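Local coordinates for protein glycosyl hydrolase BlGH5_18 (Bifidobacterium longum subsp. infantis, PDB 7LQX) that probably hydrolyses glycosidic bonds during the breakdown of N-glycans, as a family 5, subfamily 18 glycoside hydrolase from a gut bacterium, at residues 181-186 against 219-224; 189-194 against 199-204; 262-267 against 375-380. All coordinates share one frame; numbering follows the deposited sequence.

Followed from the N terminus, the chain has formed four barrel strands before it enters helix 180-191, where contacts 1 and 2 both begin. Contact 2 closes first, a short loop that returns the helix end to strand 200-202. It is nested inside the longer loop closed by contact 1, which joins the start of the same helix to helix 219-224. Contact 3 follows in series: it opens at the end of helix 248-264 and closes more than a hundred residues later, tying the barrel to the C-terminal domain around strand 365-369. Helix 219-224 is the common neighbour, because Gln221 O accepts a hydrogen bond from His203 NE2 of contact 2 and Asn224 reaches Phe264 and Arg266 of contact 3.

Contact 1: 181-186 against 219-224; sequences RRIDAW and PVQAAN. With SO4 (sulfate ion), chain H.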
ATOM      1  N   ARG A 181     -15.201  17.972 -15.695  1.00 11.75           N
ATOM      2  CA  ARG A 181     -14.417  18.420 -16.841  1.00 12.52           C
ATOM      3  C   ARG A 181     -13.011  17.840 -16.804  1.00 12.02           C
ATOM      4  O   ARG A 181     -12.471  17.436 -17.839  1.00 13.98           O
ATOM      5  CB  ARG A 181     -14.354  19.940 -16.882  1.00 17.16           C
ATOM      6  CG  ARG A 181     -15.415  20.571 -17.733  1.00 24.01           C
ATOM      7  CD  ARG A 181     -15.222  22.086 -17.804  1.00 26.13           C
ATOM      8  NE  ARG A 181     -14.305  22.499 -18.867  1.00 23.27           N
ATOM      9  CZ  ARG A 181     -14.246  23.738 -19.354  1.00 19.83           C
ATOM     10  NH1 ARG A 181     -15.040  24.667 -18.855  1.00 20.83           N
ATOM     11  NH2 ARG A 181     -13.400  24.049 -20.329  1.00 23.77           N
ATOM     12  N   ARG A 182     -12.411  17.749 -15.618  1.00 10.86           N
ATOM     13  CA  ARG A 182     -11.089  17.145 -15.538  1.00 11.87           C
ATOM     14  C   ARG A 182     -11.149  15.655 -15.857  1.00 12.04           C
ATOM     15  O   ARG A 182     -10.252  15.119 -16.519  1.00 13.76           O
ATOM     16  CB  ARG A 182     -10.480  17.362 -14.159  1.00 11.54           C
ATOM     17  CG  ARG A 182      -9.172  16.637 -13.981  1.00 16.82           C
ATOM     18  CD  ARG A 182      -8.157  16.957 -15.073  1.00 30.60           C
ATOM     19  NE  ARG A 182      -7.029  16.027 -15.032  1.00 37.57           N
ATOM     20  CZ  ARG A 182      -6.277  15.711 -16.080  1.00 36.30           C
ATOM     21  NH1 ARG A 182      -6.522  16.244 -17.269  1.00 31.78           N
ATOM     22  NH2 ARG A 182      -5.282  14.852 -15.938  1.00 28.00           N
ATOM     23  N   ILE A 183     -12.190  14.967 -15.381  1.00  9.95           N
ATOM     24  CA  ILE A 183     -12.331  13.541 -15.658  1.00  9.58           C
ATOM     25  C   ILE A 183     -12.562  13.294 -17.144  1.00  9.36           C
ATOM     26  O   ILE A 183     -12.059  12.317 -17.704  1.00  9.98           O
ATOM     27  CB  ILE A 183     -13.421  12.934 -14.753  1.00  8.42           C
ATOM     28  CG1 ILE A 183     -12.951  12.919 -13.288  1.00  9.36           C
ATOM     29  CG2 ILE A 183     -13.828  11.536 -15.226  1.00  9.58           C
ATOM     30  CD1 ILE A 183     -11.652  12.180 -13.031  1.00  8.74           C
ATOM     31  N   ASP A 184     -13.302  14.175 -17.819  1.00  9.91           N
ATOM     32  CA  ASP A 184     -13.427  14.050 -19.270  1.00 10.87           C
ATOM     33  C   ASP A 184     -12.048  13.956 -19.924  1.00 11.94           C
ATOM     34  O   ASP A 184     -11.806  13.110 -20.796  1.00 13.06           O
ATOM     35  CB  ASP A 184     -14.150  15.269 -19.854  1.00 12.44           C
ATOM     36  CG  ASP A 184     -15.637  15.295 -19.564  1.00 13.91           C
ATOM     37  OD1 ASP A 184     -16.239  14.251 -19.267  1.00 15.45           O
ATOM     38  OD2 ASP A 184     -16.223  16.393 -19.691  1.00 20.02           O
ATOM     39  N   ALA A 185     -11.143  14.859 -19.542  1.00 11.15           N
ATOM     40  CA  ALA A 185      -9.828  14.916 -20.171  1.00 13.36           C
ATOM     41  C   ALA A 185      -8.958  13.756 -19.718  1.00 11.11           C
ATOM     42  O   ALA A 185      -8.214  13.180 -20.521  1.00 13.28           O
ATOM     43  CB  ALA A 185      -9.149  16.243 -19.826  1.00 14.37           C
ATOM     44  N   TRP A 186      -9.042  13.403 -18.432  1.00  9.94           N
ATOM     45  CA  TRP A 186      -8.253  12.305 -17.886  1.00  9.49           C
ATOM     46  C   TRP A 186      -8.612  10.994 -18.564  1.00 10.56           C
ATOM     47  O   TRP A 186      -7.733  10.238 -18.990  1.00 10.62           O
ATOM     48  CB  TRP A 186      -8.501  12.234 -16.375  1.00  9.87           C
ATOM     49  CG  TRP A 186      -7.785  11.112 -15.688  1.00  9.09           C
ATOM     50  CD1 TRP A 186      -6.469  11.067 -15.339  1.00 12.10           C
ATOM     51  CD2 TRP A 186      -8.351   9.864 -15.287  1.00  8.63           C
ATOM     52  NE1 TRP A 186      -6.183   9.867 -14.742  1.00 12.00           N
ATOM     53  CE2 TRP A 186      -7.322   9.110 -14.693  1.00 11.12           C
ATOM     54  CE3 TRP A 186      -9.633   9.313 -15.357  1.00 10.29           C
ATOM     55  CZ2 TRP A 186      -7.535   7.829 -14.179  1.00 12.69           C
ATOM     56  CZ3 TRP A 186      -9.842   8.043 -14.849  1.00 11.35           C
ATOM     57  CH2 TRP A 186      -8.798   7.315 -14.267  1.00 12.44           C
ATOM     58  N   PRO A 219     -22.905   9.987 -16.127  1.00  7.42           N
ATOM     59  CA  PRO A 219     -23.531   9.111 -17.137  1.00  7.58           C
ATOM     60  C   PRO A 219     -23.046   9.352 -18.557  1.00  7.74           C
ATOM     61  O   PRO A 219     -22.835   8.388 -19.308  1.00  7.99           O
ATOM     62  CB  PRO A 219     -25.026   9.432 -16.977  1.00  8.69           C
ATOM     63  CG  PRO A 219     -25.150   9.818 -15.522  1.00  9.00           C
ATOM     64  CD  PRO A 219     -23.898  10.595 -15.224  1.00  7.39           C
ATOM     65  N   VAL A 220     -22.880  10.611 -18.957  1.00  7.92           N
ATOM     66  CA  VAL A 220     -22.422  10.890 -20.316  1.00  8.62           C
ATOM     67  C   VAL A 220     -21.042  10.285 -20.563  1.00  8.52           C
ATOM     68  O   VAL A 220     -20.792   9.694 -21.622  1.00  8.84           O
ATOM     69  CB  VAL A 220     -22.470  12.404 -20.606  1.00 10.07           C
ATOM     70  CG1 VAL A 220     -21.688  12.745 -21.866  1.00 11.28           C
ATOM     71  CG2 VAL A 220     -23.925  12.870 -20.720  1.00 12.01           C
ATOM     72  N   GLN A 221     -20.126  10.392 -19.592  1.00  7.87           N
ATOM     73  CA  GLN A 221     -18.817   9.772 -19.768  1.00  7.67           C
ATOM     74  C   GLN A 221     -18.948   8.255 -19.879  1.00  7.07           C
ATOM     75  O   GLN A 221     -18.311   7.619 -20.731  1.00  8.20           O
ATOM     76  CB  GLN A 221     -17.908  10.091 -18.580  1.00  7.00           C
ATOM     77  CG  GLN A 221     -17.508  11.526 -18.405  1.00  8.38           C
ATOM     78  CD  GLN A 221     -17.085  11.810 -16.977  1.00  8.48           C
ATOM     79  OE1 GLN A 221     -17.177  10.942 -16.117  1.00  9.22           O
ATOM     80  NE2 GLN A 221     -16.645  13.036 -16.714  1.00 11.31           N
ATOM     81  N   ALA A 222     -19.750   7.652 -19.001  1.00  7.40           N
ATOM     82  CA  ALA A 222     -19.853   6.201 -18.982  1.00  7.20           C
ATOM     83  C   ALA A 222     -20.408   5.671 -20.290  1.00  7.93           C
ATOM     84  O   ALA A 222     -20.010   4.593 -20.743  1.00  7.63           O
ATOM     85  CB  ALA A 222     -20.742   5.748 -17.825  1.00  7.96           C
ATOM     86  N   ALA A 223     -21.320   6.410 -20.907  1.00  7.62           N
ATOM     87  CA  ALA A 223     -22.054   5.935 -22.072  1.00  8.20           C
ATOM     88  C   ALA A 223     -21.510   6.483 -23.383  1.00  8.30           C
ATOM     89  O   ALA A 223     -22.111   6.246 -24.436  1.00  8.71           O
ATOM     90  CB  ALA A 223     -23.544   6.259 -21.915  1.00  8.66           C
ATOM     91  N   ASN A 224     -20.385   7.192 -23.352  1.00  7.99           N
ATOM     92  CA  ASN A 224     -19.805   7.713 -24.586  1.00  8.18           C
ATOM     93  C   ASN A 224     -18.294   7.600 -24.677  1.00  8.15           C
ATOM     94  O   ASN A 224     -17.782   7.466 -25.790  1.00 11.95           O
ATOM     95  CB  ASN A 224     -20.213   9.166 -24.816  1.00  8.41           C
ATOM     96  CG  ASN A 224     -21.686   9.293 -25.036  1.00  7.70           C
ATOM     97  OD1 ASN A 224     -22.182   9.093 -26.151  1.00  9.08           O
ATOM     98  ND2 ASN A 224     -22.412   9.571 -23.978  1.00  8.15           N
TER
HETATM   99  S   SO4 H 507     -11.057  21.343 -21.361  1.00 74.87           S
HETATM  100  O1  SO4 H 507     -10.502  21.415 -20.010  1.00 60.59           O
HETATM  101  O2  SO4 H 507     -10.118  20.669 -22.257  1.00 76.10           O
HETATM  102  O3  SO4 H 507     -11.314  22.689 -21.863  1.00 78.03           O
HETATM  103  O4  SO4 H 507     -12.308  20.595 -21.321  1.00 81.65           O
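Gln221 meets Asp184 and Ile183 through the end of its side chain, and one hydrogen bond carries the polar half of the contact. NE2 donates to Asp184 OD1 over 2.9 Å, with an N-H...O angle of 153°. The two flat groups are turned almost perpendicular, the carboxylate and amide planes lying 85° apart. OD1 lies close to the amide plane of Gln221, whereas NE2 meets OD1 from well above the carboxylate plane. Gln221 CG also approaches Asp184 OD1, at 3.1 Å. On the apolar side, Ile183 CG2 stands 3.5 Å from both OE1 and NE2 of Gln221, a methyl group bordering the amide whose N-H the carboxylate accepts.

Torsions explain the reach. Asp184 CG is anti to its carbonyl carbon (chi1 -73°), which swings the carboxylate toward the neighbouring helix, and Gln221 runs extended beyond CG to meet it. Both helices belong to the outer layer of a (beta/alpha)8 barrel, the fold of family 5 glycoside hydrolases; helix 180-191 precedes the fifth strand, 200-202, and helix 219-224 lies between that strand and the sixth, 229-233, after the short helix 208-211.

Farther out, Gln221 OE1 accepts a hydrogen bond from Thr218 N, and NE2 has a weak second acceptor in Pro216 O; held at both ends, the amide probably has its flip fixed. Ile183 is positioned by Phe129 and Phe217, which its side chain touches. Within the second helix, Asn224 ND2 bonds back to Val220 O at 2.9 Å, on a lone pair of that carbonyl. At the exposed end, Arg181 NH2 donates to O3 of a sulfate ion at 2.9 Å, which probably came from the crystallisation solution.

Contact 2: 189-194 against 199-204; sequences DLLAVV and HVALHS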
ATOM      1  N   ASP A 189      -7.361  11.011 -22.204  1.00 12.57           N
ATOM      2  CA  ASP A 189      -5.905  10.926 -22.281  1.00 15.88           C
ATOM      3  C   ASP A 189      -5.414   9.495 -22.100  1.00 13.47           C
ATOM      4  O   ASP A 189      -4.521   9.042 -22.824  1.00 14.73           O
ATOM      5  CB  ASP A 189      -5.315  11.854 -21.216  1.00 19.90           C
ATOM      6  CG  ASP A 189      -3.839  12.138 -21.410  1.00 29.24           C
ATOM      7  OD1 ASP A 189      -3.314  11.943 -22.524  1.00 26.39           O
ATOM      8  OD2 ASP A 189      -3.200  12.569 -20.425  1.00 29.94           O
ATOM      9  N   LEU A 190      -5.991   8.763 -21.144  0.51 10.72           N
ATOM     10  CA  LEU A 190      -5.548   7.392 -20.900  0.51 11.01           C
ATOM     11  C   LEU A 190      -6.099   6.425 -21.943  0.51 10.85           C
ATOM     12  O   LEU A 190      -5.392   5.501 -22.365  0.51 11.63           O
ATOM     13  CB  LEU A 190      -5.942   6.956 -19.488  0.51 11.34           C
ATOM     14  CG  LEU A 190      -4.947   7.296 -18.377  0.51 11.81           C
ATOM     15  CD1 LEU A 190      -4.825   8.791 -18.142  0.51 14.21           C
ATOM     16  CD2 LEU A 190      -5.345   6.585 -17.091  0.51 12.17           C
ATOM     17  N   LEU A 191      -7.349   6.618 -22.376  1.00 10.04           N
ATOM     18  CA  LEU A 191      -7.930   5.732 -23.383  1.00 11.24           C
ATOM     19  C   LEU A 191      -7.157   5.801 -24.692  1.00 11.29           C
ATOM     20  O   LEU A 191      -7.094   4.808 -25.429  1.00 12.74           O
ATOM     21  CB  LEU A 191      -9.400   6.088 -23.612  1.00 11.04           C
ATOM     22  CG  LEU A 191     -10.320   5.815 -22.423  1.00 10.94           C
ATOM     23  CD1 LEU A 191     -11.657   6.501 -22.643  1.00 12.23           C
ATOM     24  CD2 LEU A 191     -10.514   4.314 -22.176  1.00 10.91           C
ATOM     25  N   ALA A 192      -6.579   6.962 -25.001  1.00 13.43           N
ATOM     26  CA  ALA A 192      -5.875   7.174 -26.256  1.00 12.75           C
ATOM     27  C   ALA A 192      -4.608   6.347 -26.370  1.00 12.98           C
ATOM     28  O   ALA A 192      -4.049   6.248 -27.467  1.00 14.95           O
ATOM     29  CB  ALA A 192      -5.520   8.654 -26.404  1.00 16.33           C
ATOM     30  N   VAL A 193      -4.131   5.766 -25.268  1.00 14.42           N
ATOM     31  CA  VAL A 193      -2.955   4.909 -25.335  1.00 14.00           C
ATOM     32  C   VAL A 193      -3.241   3.649 -26.134  1.00 15.96           C
ATOM     33  O   VAL A 193      -2.336   3.093 -26.766  1.00 17.83           O
ATOM     34  CB  VAL A 193      -2.457   4.590 -23.914  1.00 14.74           C
ATOM     35  CG1 VAL A 193      -1.261   3.655 -23.970  1.00 21.17           C
ATOM     36  CG2 VAL A 193      -2.110   5.877 -23.184  1.00 14.70           C
ATOM     37  N   VAL A 194      -4.487   3.184 -26.137  1.00 15.30           N
ATOM     38  CA  VAL A 194      -4.855   1.934 -26.793  1.00 15.22           C
ATOM     39  C   VAL A 194      -5.117   2.184 -28.272  1.00 15.86           C
ATOM     40  O   VAL A 194      -5.742   3.181 -28.643  1.00 15.75           O
ATOM     41  CB  VAL A 194      -6.109   1.351 -26.117  1.00 13.47           C
ATOM     42  CG1 VAL A 194      -6.582   0.078 -26.816  1.00 15.68           C
ATOM     43  CG2 VAL A 194      -5.847   1.090 -24.640  1.00 13.94           C
ATOM     44  N   HIS A 199      -8.045  -3.200 -30.298  1.00 12.64           N
ATOM     45  CA  HIS A 199      -8.399  -3.602 -28.944  1.00 12.22           C
ATOM     46  C   HIS A 199      -9.376  -2.596 -28.360  1.00 11.31           C
ATOM     47  O   HIS A 199      -9.351  -1.416 -28.714  1.00 13.85           O
ATOM     48  CB  HIS A 199      -7.148  -3.656 -28.056  1.00 10.81           C
ATOM     49  CG  HIS A 199      -6.111  -4.606 -28.554  1.00 11.31           C
ATOM     50  ND1 HIS A 199      -4.950  -4.194 -29.173  1.00 12.12           N
ATOM     51  CD2 HIS A 199      -6.065  -5.958 -28.527  1.00 13.17           C
ATOM     52  CE1 HIS A 199      -4.244  -5.253 -29.523  1.00 12.69           C
ATOM     53  NE2 HIS A 199      -4.898  -6.335 -29.139  1.00 12.27           N
ATOM     54  N   VAL A 200     -10.241  -3.062 -27.471  1.00 10.01           N
ATOM     55  CA  VAL A 200     -11.151  -2.144 -26.800  1.00 10.24           C
ATOM     56  C   VAL A 200     -10.411  -1.377 -25.711  1.00  8.87           C
ATOM     57  O   VAL A 200      -9.454  -1.863 -25.090  1.00  9.87           O
ATOM     58  CB  VAL A 200     -12.414  -2.831 -26.237  1.00 10.49           C
ATOM     59  CG1 VAL A 200     -13.241  -3.441 -27.378  1.00 12.97           C
ATOM     60  CG2 VAL A 200     -12.077  -3.857 -25.173  1.00 12.08           C
ATOM     61  N   ALA A 201     -10.879  -0.152 -25.493  1.00  8.20           N
ATOM     62  CA  ALA A 201     -10.458   0.709 -24.398  1.00  9.12           C
ATOM     63  C   ALA A 201     -11.719   1.130 -23.665  1.00  7.47           C
ATOM     64  O   ALA A 201     -12.625   1.713 -24.268  1.00  8.61           O
ATOM     65  CB  ALA A 201      -9.716   1.936 -24.928  1.00 11.42           C
ATOM     66  N   LEU A 202     -11.768   0.840 -22.367  1.00  8.08           N
ATOM     67  CA  LEU A 202     -12.957   1.012 -21.557  1.00  6.80           C
ATOM     68  C   LEU A 202     -12.604   1.702 -20.249  1.00  6.50           C
ATOM     69  O   LEU A 202     -11.450   1.697 -19.807  1.00  7.12           O
ATOM     70  CB  LEU A 202     -13.571  -0.350 -21.171  1.00  7.62           C
ATOM     71  CG  LEU A 202     -13.749  -1.329 -22.324  1.00  7.45           C
ATOM     72  CD1 LEU A 202     -14.088  -2.721 -21.845  1.00  9.94           C
ATOM     73  CD2 LEU A 202     -14.828  -0.844 -23.270  1.00  9.63           C
ATOM     74  N   HIS A 203     -13.623   2.254 -19.600  1.00  6.38           N
ATOM     75  CA  HIS A 203     -13.487   2.705 -18.217  1.00  6.61           C
ATOM     76  C   HIS A 203     -14.666   2.170 -17.414  1.00  6.56           C
ATOM     77  O   HIS A 203     -15.709   1.811 -17.968  1.00  7.63           O
ATOM     78  CB  HIS A 203     -13.333   4.230 -18.095  1.00  6.89           C
ATOM     79  CG  HIS A 203     -14.523   4.998 -18.553  1.00  6.95           C
ATOM     80  ND1 HIS A 203     -15.442   5.531 -17.674  1.00  7.39           N
ATOM     81  CD2 HIS A 203     -14.952   5.322 -19.794  1.00  7.61           C
ATOM     82  CE1 HIS A 203     -16.391   6.145 -18.356  1.00  7.89           C
ATOM     83  NE2 HIS A 203     -16.122   6.025 -19.643  1.00  7.68           N
ATOM     84  N   SER A 204     -14.469   2.078 -16.098  1.00  6.75           N
ATOM     85  CA  SER A 204     -15.422   1.445 -15.200  1.00  7.10           C
ATOM     86  C   SER A 204     -15.657   2.280 -13.955  1.00  6.35           C
ATOM     87  O   SER A 204     -14.709   2.632 -13.243  1.00  7.86           O
ATOM     88  CB  SER A 204     -14.903   0.064 -14.766  1.00  8.86           C
ATOM     89  OG  SER A 204     -15.484  -0.372 -13.543  1.00  9.03           O
TER
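Leu191, Val194 and Ala201 meet where a beta-alpha-beta crossover of the barrel turns from its helix, 180-191, into its second strand, 200-202. Ala201 CB is the shared target, with Leu191 CD2 at 3.7 Å and Val194 CB at 3.8 Å. Leu191 reaches it from near the end of the helix, and the same CD2 methyl continues along the strand to lie 3.7 Å from Leu202 O. Val194 holds its CG1 anti to the backbone N (chi1 177°), which aims that branch at the strand's main chain, 3.7 Å from His199 O; its other methyl, CG2, stays near Ala201 CB. A type I turn from Leu191 to Val194 brings the two side chains to the same strand face, closed by Val194 N bonding to Leu191 O at 3.2 Å. No hydrogen bond crosses the contact; methyl groups meet one another and the strand's carbonyl oxygens.

His199 ND1, just before the strand, is hydrogen-bonded to Tyr146 OH of helix 132-149. Strand 155-159 lies along one edge, bonded through Val200 and Leu202, while Ala201 pairs with Asp227 on the side of strand 229-233, and helix 132-149 packs against Val193.

Contact 3: 262-267 against 375-380; sequences RAFARN and GNPLNR
Phe264 reaches from the C-terminal end of helix 248-264, where the helical bonding is weak, to the loop at Gly375 and Pro377. This is a domain interface: the helix belongs to the barrel wall, whereas the loop follows strand 365-369 in the small parallel sheet of the C-terminal domain.

From CB, which is directed at the loop, the chain sets CG anti to the carbonyl carbon (chi1 -53°) and carries the ring to the loop. CD1 is the first ring atom to meet the other side, 3.4 Å from Gly375 O. That carbonyl oxygen lies in the plane of the ring, at its edge, where the C-H groups carry slight positive charge. CE1 shares the same oxygen at 3.7 Å and also comes 3.7 Å from Pro377 CD. At the tip, CZ touches Pro377 CG at 3.5 Å, the two side chains meeting at an oblique angle. Ala263 CB, from the same segment, lies over one face, 3.9 Å above the ring plane and offset toward the rim.

An alanine here would be likely to open a gap beside Pro377 CG and leave Gly375 O without its aromatic edge. The backbone of Gly375 (phi 89°, psi 7°) is one in which a CB would press on the preceding carbonyl oxygen, so the lack of a side chain lets the loop take this bend. Pro219 of helix 219-224 touches both Phe264 and Pro377, and Ile369 of the C-terminal sheet does the same. Next to the ring's partners, Asn376 OD1 accepts a hydrogen bond from Val220 N, while on the helix side Phe264 O takes one from Asn224 ND2.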
ATOM      1  N   ARG A 262     -28.389   3.490 -21.783  1.00  6.99           N
ATOM      2  CA  ARG A 262     -28.754   3.794 -23.161  1.00  7.00           C
ATOM      3  C   ARG A 262     -29.327   5.194 -23.309  1.00  8.16           C
ATOM      4  O   ARG A 262     -29.228   5.788 -24.389  1.00  9.34           O
ATOM      5  CB  ARG A 262     -29.764   2.774 -23.673  1.00  7.83           C
ATOM      6  CG  ARG A 262     -29.193   1.388 -23.912  1.00  8.46           C
ATOM      7  CD  ARG A 262     -30.304   0.467 -24.357  1.00  7.51           C
ATOM      8  NE  ARG A 262     -30.775   0.768 -25.710  1.00  8.33           N
ATOM      9  CZ  ARG A 262     -31.948   0.381 -26.203  1.00  8.29           C
ATOM     10  NH1 ARG A 262     -32.820  -0.259 -25.440  1.00  8.30           N
ATOM     11  NH2 ARG A 262     -32.254   0.652 -27.464  1.00  8.42           N
ATOM     12  N   ALA A 263     -29.959   5.727 -22.265  1.00  7.21           N
ATOM     13  CA  ALA A 263     -30.486   7.081 -22.358  1.00  7.75           C
ATOM     14  C   ALA A 263     -29.393   8.073 -22.727  1.00  6.92           C
ATOM     15  O   ALA A 263     -29.659   9.073 -23.403  1.00  8.29           O
ATOM     16  CB  ALA A 263     -31.107   7.486 -21.022  1.00  8.61           C
ATOM     17  N   PHE A 264     -28.161   7.822 -22.277  1.00  7.28           N
ATOM     18  CA  PHE A 264     -27.068   8.779 -22.405  1.00  7.55           C
ATOM     19  C   PHE A 264     -26.110   8.474 -23.545  1.00  8.43           C
ATOM     20  O   PHE A 264     -25.259   9.316 -23.848  1.00  9.82           O
ATOM     21  CB  PHE A 264     -26.321   8.883 -21.058  1.00  8.56           C
ATOM     22  CG  PHE A 264     -27.247   9.168 -19.920  1.00  8.11           C
ATOM     23  CD1 PHE A 264     -27.721  10.445 -19.699  1.00  9.44           C
ATOM     24  CD2 PHE A 264     -27.717   8.139 -19.118  1.00  8.78           C
ATOM     25  CE1 PHE A 264     -28.622  10.693 -18.684  1.00 11.26           C
ATOM     26  CE2 PHE A 264     -28.615   8.383 -18.118  1.00  9.90           C
ATOM     27  CZ  PHE A 264     -29.071   9.654 -17.898  1.00 10.72           C
ATOM     28  N   ALA A 265     -26.199   7.301 -24.159  1.00  8.46           N
ATOM     29  CA  ALA A 265     -25.304   6.937 -25.250  1.00  7.32           C
ATOM     30  C   ALA A 265     -25.735   7.664 -26.514  1.00  8.59           C
ATOM     31  O   ALA A 265     -26.872   7.500 -26.966  1.00 11.20           O
ATOM     32  CB  ALA A 265     -25.371   5.431 -25.483  1.00  8.10           C
ATOM     33  N   ARG A 266     -24.835   8.456 -27.093  1.00  8.68           N
ATOM     34  CA  ARG A 266     -25.172   9.128 -28.342  1.00  8.64           C
ATOM     35  C   ARG A 266     -25.199   8.158 -29.516  1.00  9.27           C
ATOM     36  O   ARG A 266     -25.878   8.421 -30.515  1.00 11.37           O
ATOM     37  CB  ARG A 266     -24.180  10.258 -28.613  1.00 10.36           C
ATOM     38  CG  ARG A 266     -24.179  11.337 -27.545  1.00 10.16           C
ATOM     39  CD  ARG A 266     -23.316  12.525 -27.935  1.00 12.46           C
ATOM     40  NE  ARG A 266     -21.897  12.200 -28.042  1.00 13.68           N
ATOM     41  CZ  ARG A 266     -21.033  12.269 -27.032  1.00 12.08           C
ATOM     42  NH1 ARG A 266     -21.435  12.650 -25.829  1.00 12.52           N
ATOM     43  NH2 ARG A 266     -19.759  11.962 -27.228  1.00 16.51           N
ATOM     44  N   ASN A 267     -24.470   7.054 -29.432  1.00  9.05           N
ATOM     45  CA  ASN A 267     -24.460   6.048 -30.485  1.00 10.94           C
ATOM     46  C   ASN A 267     -25.511   5.006 -30.134  1.00  9.33           C
ATOM     47  O   ASN A 267     -25.336   4.279 -29.143  1.00  8.43           O
ATOM     48  CB  ASN A 267     -23.083   5.403 -30.562  1.00 12.95           C
ATOM     49  CG  ASN A 267     -23.060   4.143 -31.416  1.00 21.77           C
ATOM     50  OD1 ASN A 267     -23.970   3.885 -32.201  1.00 14.63           O
ATOM     51  ND2 ASN A 267     -22.010   3.344 -31.250  1.00 30.63           N
ATOM     52  N   GLY A 375     -26.027  17.191 -20.751  1.00 15.08           N
ATOM     53  CA  GLY A 375     -26.668  15.924 -21.031  1.00 14.36           C
ATOM     54  C   GLY A 375     -26.757  14.967 -19.863  1.00 11.42           C
ATOM     55  O   GLY A 375     -27.211  13.832 -20.050  1.00 12.53           O
ATOM     56  N   ASN A 376     -26.382  15.391 -18.679  1.00 11.89           N
ATOM     57  CA  ASN A 376     -26.491  14.569 -17.485  1.00 11.91           C
ATOM     58  C   ASN A 376     -27.775  14.889 -16.734  1.00 12.94           C
ATOM     59  O   ASN A 376     -28.335  15.981 -16.863  1.00 12.52           O
ATOM     60  CB  ASN A 376     -25.278  14.823 -16.591  1.00 13.79           C
ATOM     61  CG  ASN A 376     -24.002  14.245 -17.175  1.00 10.23           C
ATOM     62  OD1 ASN A 376     -23.943  13.062 -17.494  1.00  9.58           O
ATOM     63  ND2 ASN A 376     -22.995  15.093 -17.363  1.00 12.13           N
ATOM     64  N   PRO A 377     -28.291  13.949 -15.945  1.00 12.11           N
ATOM     65  CA  PRO A 377     -29.564  14.204 -15.263  1.00 10.69           C
ATOM     66  C   PRO A 377     -29.488  15.422 -14.360  1.00 14.02           C
ATOM     67  O   PRO A 377     -28.485  15.658 -13.684  1.00 14.16           O
ATOM     68  CB  PRO A 377     -29.786  12.925 -14.444  1.00 10.33           C
ATOM     69  CG  PRO A 377     -29.014  11.886 -15.151  1.00 10.22           C
ATOM     70  CD  PRO A 377     -27.782  12.594 -15.644  1.00  9.46           C
ATOM     71  N   LEU A 378     -30.573  16.195 -14.342  1.00 13.21           N
ATOM     72  CA  LEU A 378     -30.727  17.184 -13.287  1.00 14.97           C
ATOM     73  C   LEU A 378     -30.775  16.514 -11.923  1.00 15.26           C
ATOM     74  O   LEU A 378     -30.337  17.094 -10.922  1.00 16.92           O
ATOM     75  CB  LEU A 378     -32.010  17.973 -13.491  1.00 15.62           C
ATOM     76  CG  LEU A 378     -32.110  18.798 -14.767  1.00 19.30           C
ATOM     77  CD1 LEU A 378     -33.484  19.451 -14.868  1.00 24.26           C
ATOM     78  CD2 LEU A 378     -31.011  19.838 -14.811  1.00 20.50           C
ATOM     79  N   ASN A 379     -31.299  15.291 -11.865  1.00 13.89           N
ATOM     80  CA  ASN A 379     -31.514  14.576 -10.607  1.00 12.78           C
ATOM     81  C   ASN A 379     -31.078  13.127 -10.815  1.00 12.34           C
ATOM     82  O   ASN A 379     -31.888  12.257 -11.149  1.00 11.87           O
ATOM     83  CB  ASN A 379     -32.979  14.675 -10.212  1.00 14.93           C
ATOM     84  CG  ASN A 379     -33.230  14.251  -8.799  1.00 16.03           C
ATOM     85  OD1 ASN A 379     -32.484  13.461  -8.233  1.00 14.83           O
ATOM     86  ND2 ASN A 379     -34.294  14.774  -8.213  1.00 20.32           N
ATOM     87  N   ARG A 380     -29.782  12.867 -10.623  1.00 12.34           N
ATOM     88  CA  ARG A 380     -29.317  11.488 -10.677  1.00 12.41           C
ATOM     89  C   ARG A 380     -29.920  10.662  -9.550  1.00 10.86           C
ATOM     90  O   ARG A 380     -30.165   9.461  -9.715  1.00 11.66           O
ATOM     91  CB  ARG A 380     -27.790  11.424 -10.603  1.00 12.00           C
ATOM     92  CG  ARG A 380     -27.134  11.264 -11.946  1.00 13.63           C
ATOM     93  CD  ARG A 380     -25.652  11.005 -11.826  1.00 11.71           C
ATOM     94  NE  ARG A 380     -24.866  12.228 -11.851  1.00 11.20           N
ATOM     95  CZ  ARG A 380     -23.539  12.243 -11.802  1.00 10.43           C
ATOM     96  NH1 ARG A 380     -22.867  11.104 -11.729  1.00  9.93           N
ATOM     97  NH2 ARG A 380     -22.885  13.388 -11.815  1.00 12.16           N
TER